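Local coordinates for cobalamin biosynthesis protein CobN (Mycobacterium tuberculosis, PDB 7C6O) that probably acts as the large catalytic subunit of cobaltochelatase, which inserts cobalt into the corrin ring during cobalamin biosynthesis, at residues D421-H433 against A496-P510. Numbering follows the deposited sequence. Where two conformers were deposited one is given.
Sequences DALIHALIECGGH and AALRAGNLVLMVQPP
The imidazole of His433 meets Val507 edge-on, with Val507 O in the ring plane. Its NE2 donates to Val507 O at 3.0 Å, with an N-H...O angle of 156°. The donor stands 37° out of the carbonyl plane of Val507. Gly431 O lies over one ring face, offset toward the rim, while Pro510 CD approaches obliquely, 4.1 Å from His433 CD2. At the other nitrogen a water lies in the ring plane 2.7 Å from His433 ND1, and it accepts a hydrogen bond from Ala496 N; both ring nitrogens thus have partners that fix the ring's rotation. Outside the pair, the ring of His531 meets that of His433.

A second water joins the backbones, donating to Gly431 O and Ala496 O and accepting from Val507 N. Toward Leu427 the packing is apolar. Leu427, with CG anti to its backbone nitrogen (chi1 178°), reaches the sheet: its CG lies 3.8 Å from Val507 CG2, and its CD1 is 3.6 Å from Leu505 O. Leu498 CD2 rests against Ala426. The side chains of Leu423 and Leu505 cross at about a right angle, Leu423 CD1 meeting Leu505 CD2 at 3.8 Å.

Helix 420-431 thus packs on a beta hairpin, whose strands 492-500 and 503-507 are joined by a type II' turn from Ala500 to Leu503. Strand 503-507 also pairs in parallel with 369-373, placing the hairpin in a helix-covered mixed sheet of the CobN/magnesium chelatase family region.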
loop_
_atom_site.group_PDB
_atom_site.type_symbol
_atom_site.label_atom_id
_atom_site.label_comp_id
_atom_site.label_asym_id
_atom_site.label_seq_id
_atom_site.Cartn_x
_atom_site.Cartn_y
_atom_site.Cartn_z
ATOM N N ASP A 421 -14.341 6.565 26.192
ATOM C CA ASP A 421 -15.540 5.731 26.227
ATOM C C ASP A 421 -16.802 6.570 26.072
ATOM O O ASP A 421 -17.724 6.188 25.342
ATOM C CB ASP A 421 -15.599 4.934 27.530
ATOM C CG ASP A 421 -14.672 3.734 27.530
ATOM O OD1 ASP A 421 -13.913 3.558 26.553
ATOM O OD2 ASP A 421 -14.709 2.965 28.514
ATOM N N ALA A 422 -16.866 7.712 26.760
ATOM C CA ALA A 422 -18.043 8.568 26.660
ATOM C C ALA A 422 -18.242 9.063 25.234
ATOM O O ALA A 422 -19.374 9.109 24.736
ATOM C CB ALA A 422 -17.919 9.749 27.622
ATOM N N LEU A 423 -17.151 9.431 24.559
ATOM C CA LEU A 423 -17.255 9.909 23.185
ATOM C C LEU A 423 -17.751 8.808 22.259
ATOM O O LEU A 423 -18.699 9.007 21.491
ATOM C CB LEU A 423 -15.904 10.439 22.708
ATOM C CG LEU A 423 -15.884 10.954 21.265
ATOM C CD1 LEU A 423 -16.808 12.158 21.118
ATOM C CD2 LEU A 423 -14.468 11.295 20.822
ATOM N N ILE A 424 -17.121 7.632 22.320
ATOM C CA ILE A 424 -17.477 6.574 21.385
ATOM C C ILE A 424 -18.868 6.030 21.691
ATOM O O ILE A 424 -19.613 5.668 20.772
ATOM C CB ILE A 424 -16.399 5.469 21.389
ATOM C CG1 ILE A 424 -16.480 4.641 20.105
ATOM C CG2 ILE A 424 -16.500 4.581 22.625
ATOM C CD1 ILE A 424 -16.049 5.409 18.872
ATOM N N HIS A 425 -19.258 5.986 22.970
ATOM C CA HIS A 425 -20.616 5.565 23.304
ATOM C C HIS A 425 -21.640 6.547 22.753
ATOM O O HIS A 425 -22.702 6.141 22.267
ATOM C CB HIS A 425 -20.776 5.424 24.817
ATOM C CG HIS A 425 -20.001 4.287 25.406
ATOM N ND1 HIS A 425 -20.041 3.977 26.748
ATOM C CD2 HIS A 425 -19.161 3.390 24.837
ATOM C CE1 HIS A 425 -19.262 2.935 26.980
ATOM N NE2 HIS A 425 -18.715 2.561 25.838
ATOM N N ALA A 426 -21.337 7.845 22.825
ATOM C CA ALA A 426 -22.240 8.846 22.268
ATOM C C ALA A 426 -22.372 8.688 20.759
ATOM O O ALA A 426 -23.459 8.875 20.200
ATOM C CB ALA A 426 -21.747 10.250 22.621
ATOM N N LEU A 427 -21.275 8.338 20.083
ATOM C CA LEU A 427 -21.333 8.131 18.639
ATOM C C LEU A 427 -22.148 6.892 18.290
ATOM O O LEU A 427 -22.943 6.914 17.344
ATOM C CB LEU A 427 -19.921 8.027 18.064
ATOM C CG LEU A 427 -19.824 7.756 16.561
ATOM C CD1 LEU A 427 -20.585 8.821 15.770
ATOM C CD2 LEU A 427 -18.371 7.684 16.115
ATOM N N ILE A 428 -21.969 5.804 19.042
ATOM C CA ILE A 428 -22.747 4.593 18.792
ATOM C C ILE A 428 -24.234 4.866 18.975
ATOM O O ILE A 428 -25.069 4.418 18.179
ATOM C CB ILE A 428 -22.265 3.454 19.709
ATOM C CG1 ILE A 428 -20.830 3.054 19.357
ATOM C CG2 ILE A 428 -23.198 2.258 19.611
ATOM C CD1 ILE A 428 -20.168 2.193 20.408
ATOM N N GLU A 429 -24.586 5.624 20.015
ATOM C CA GLU A 429 -25.990 5.855 20.331
ATOM C C GLU A 429 -26.674 6.725 19.281
ATOM O O GLU A 429 -27.835 6.484 18.933
ATOM C CB GLU A 429 -26.105 6.491 21.717
ATOM C CG GLU A 429 -27.472 7.066 22.040
ATOM C CD GLU A 429 -27.530 7.680 23.426
ATOM O OE1 GLU A 429 -28.600 7.602 24.067
ATOM O OE2 GLU A 429 -26.505 8.237 23.876
ATOM N N CYS A 430 -25.975 7.729 18.751
ATOM C CA CYS A 430 -26.571 8.705 17.848
ATOM C C CYS A 430 -25.958 8.687 16.453
ATOM O O CYS A 430 -26.254 9.580 15.650
ATOM C CB CYS A 430 -26.452 10.111 18.443
ATOM S SG CYS A 430 -26.994 10.248 20.166
ATOM N N GLY A 431 -25.106 7.713 16.142
ATOM C CA GLY A 431 -24.472 7.691 14.837
ATOM C C GLY A 431 -24.385 6.319 14.200
ATOM O O GLY A 431 -23.863 6.180 13.089
ATOM N N GLY A 432 -24.890 5.299 14.887
ATOM C CA GLY A 432 -24.868 3.961 14.331
ATOM C C GLY A 432 -25.908 3.778 13.241
ATOM O O GLY A 432 -26.979 4.387 13.255
ATOM N N HIS A 433 -25.580 2.921 12.278
ATOM C CA HIS A 433 -26.486 2.623 11.172
ATOM C C HIS A 433 -27.111 1.239 11.337
ATOM O O HIS A 433 -28.088 1.070 12.068
ATOM C CB HIS A 433 -25.751 2.708 9.830
ATOM C CG HIS A 433 -25.030 4.002 9.614
ATOM N ND1 HIS A 433 -25.687 5.193 9.380
ATOM C CD2 HIS A 433 -23.707 4.292 9.589
ATOM C CE1 HIS A 433 -24.800 6.159 9.225
ATOM N NE2 HIS A 433 -23.592 5.640 9.347
ATOM N N ALA A 496 -27.447 9.040 10.107
ATOM C CA ALA A 496 -27.079 9.193 11.507
ATOM C C ALA A 496 -25.694 9.817 11.608
ATOM O O ALA A 496 -24.752 9.369 10.948
ATOM C CB ALA A 496 -27.108 7.841 12.219
ATOM N N ALA A 497 -25.573 10.855 12.430
ATOM C CA ALA A 497 -24.298 11.529 12.623
ATOM C C ALA A 497 -24.370 12.361 13.893
ATOM O O ALA A 497 -25.449 12.796 14.306
ATOM C CB ALA A 497 -23.934 12.417 11.426
ATOM N N LEU A 498 -23.209 12.573 14.503
ATOM C CA LEU A 498 -23.088 13.334 15.740
ATOM C C LEU A 498 -22.502 14.702 15.403
ATOM O O LEU A 498 -21.318 14.812 15.068
ATOM C CB LEU A 498 -22.221 12.578 16.743
ATOM C CG LEU A 498 -21.875 13.231 18.080
ATOM C CD1 LEU A 498 -23.105 13.830 18.740
ATOM C CD2 LEU A 498 -21.223 12.199 18.994
ATOM N N ARG A 499 -23.333 15.739 15.485
ATOM C CA ARG A 499 -22.950 17.095 15.116
ATOM C C ARG A 499 -22.749 17.943 16.365
ATOM O O ARG A 499 -23.551 17.881 17.303
ATOM C CB ARG A 499 -24.015 17.739 14.223
ATOM C CG ARG A 499 -24.466 16.874 13.055
ATOM C CD ARG A 499 -25.706 17.453 12.388
ATOM N N ALA A 500 -21.682 18.741 16.369
ATOM C CA ALA A 500 -21.398 19.638 17.489
ATOM C C ALA A 500 -20.512 20.769 16.995
ATOM O O ALA A 500 -19.425 20.514 16.465
ATOM C CB ALA A 500 -20.724 18.889 18.636
ATOM N N GLY A 501 -20.964 22.007 17.177
ATOM C CA GLY A 501 -20.190 23.141 16.699
ATOM C C GLY A 501 -20.004 23.063 15.197
ATOM O O GLY A 501 -20.963 22.891 14.435
ATOM N N ASN A 502 -18.753 23.184 14.754
ATOM C CA ASN A 502 -18.415 23.059 13.344
ATOM C C ASN A 502 -17.905 21.667 12.998
ATOM O O ASN A 502 -17.238 21.491 11.974
ATOM C CB ASN A 502 -17.386 24.116 12.943
ATOM C CG ASN A 502 -18.003 25.489 12.780
ATOM O OD1 ASN A 502 -19.205 25.616 12.541
ATOM N ND2 ASN A 502 -17.184 26.527 12.902
ATOM N N LEU A 503 -18.213 20.677 13.828
ATOM C CA LEU A 503 -17.726 19.321 13.653
ATOM C C LEU A 503 -18.892 18.369 13.440
ATOM O O LEU A 503 -19.984 18.568 13.974
ATOM C CB LEU A 503 -16.926 18.861 14.872
ATOM C CG LEU A 503 -15.410 19.027 14.883
ATOM C CD1 LEU A 503 -14.976 20.380 14.364
ATOM C CD2 LEU A 503 -14.958 18.857 16.299
ATOM N N VAL A 504 -18.646 17.323 12.659
ATOM C CA VAL A 504 -19.561 16.195 12.572
ATOM C C VAL A 504 -18.747 14.921 12.738
ATOM O O VAL A 504 -17.705 14.750 12.095
ATOM C CB VAL A 504 -20.364 16.185 11.252
ATOM C CG1 VAL A 504 -19.449 16.166 10.041
ATOM C CG2 VAL A 504 -21.312 14.994 11.221
ATOM N N LEU A 505 -19.193 14.056 13.640
ATOM C CA LEU A 505 -18.610 12.735 13.828
ATOM C C LEU A 505 -19.577 11.722 13.235
ATOM O O LEU A 505 -20.758 11.700 13.598
ATOM C CB LEU A 505 -18.344 12.447 15.308
ATOM C CG LEU A 505 -17.025 12.974 15.888
ATOM C CD1 LEU A 505 -16.969 14.500 15.884
ATOM C CD2 LEU A 505 -16.793 12.429 17.294
ATOM N N MET A 506 -19.082 10.902 12.312
ATOM C CA MET A 506 -19.935 9.998 11.559
ATOM C C MET A 506 -19.278 8.631 11.470
ATOM O O MET A 506 -18.074 8.523 11.230
ATOM C CB MET A 506 -20.207 10.540 10.145
ATOM C CG MET A 506 -21.117 9.662 9.297
ATOM S SD MET A 506 -21.358 10.307 7.627
ATOM C CE MET A 506 -22.382 11.732 7.964
ATOM N N VAL A 507 -20.073 7.591 11.675
ATOM C CA VAL A 507 -19.626 6.241 11.373
ATOM C C VAL A 507 -19.708 6.043 9.867
ATOM O O VAL A 507 -20.721 6.374 9.243
ATOM C CB VAL A 507 -20.473 5.202 12.122
ATOM C CG1 VAL A 507 -19.994 3.806 11.783
ATOM C CG2 VAL A 507 -20.409 5.447 13.621
ATOM N N GLN A 508 -18.633 5.532 9.282
ATOM C CA GLN A 508 -18.606 5.292 7.845
ATOM C C GLN A 508 -19.790 4.413 7.451
ATOM O O GLN A 508 -20.065 3.415 8.132
ATOM C CB GLN A 508 -17.290 4.631 7.451
ATOM C CG GLN A 508 -16.974 4.690 5.971
ATOM C CD GLN A 508 -15.568 4.221 5.669
ATOM O OE1 GLN A 508 -15.121 3.196 6.184
ATOM N NE2 GLN A 508 -14.856 4.976 4.835
ATOM N N PRO A 509 -20.522 4.756 6.393
ATOM C CA PRO A 509 -21.713 3.985 6.050
ATOM C C PRO A 509 -21.343 2.557 5.709
ATOM O O PRO A 509 -20.210 2.277 5.275
ATOM C CB PRO A 509 -22.278 4.726 4.830
ATOM C CG PRO A 509 -21.644 6.067 4.853
ATOM C CD PRO A 509 -20.306 5.885 5.477
ATOM N N PRO A 510 -22.267 1.618 5.888
ATOM C CA PRO A 510 -21.937 0.212 5.647
ATOM C C PRO A 510 -21.734 -0.079 4.168
ATOM O O PRO A 510 -22.368 0.517 3.293
ATOM C CB PRO A 510 -23.153 -0.538 6.201
ATOM C CG PRO A 510 -24.262 0.438 6.112
ATOM C CD PRO A 510 -23.655 1.792 6.346
HETATM O O HOH W 1 -28.254 11.242 14.350
HETATM O O HOH W 2 -22.615 8.129 12.237
HETATM O O HOH W 3 -28.168 6.081 8.973
#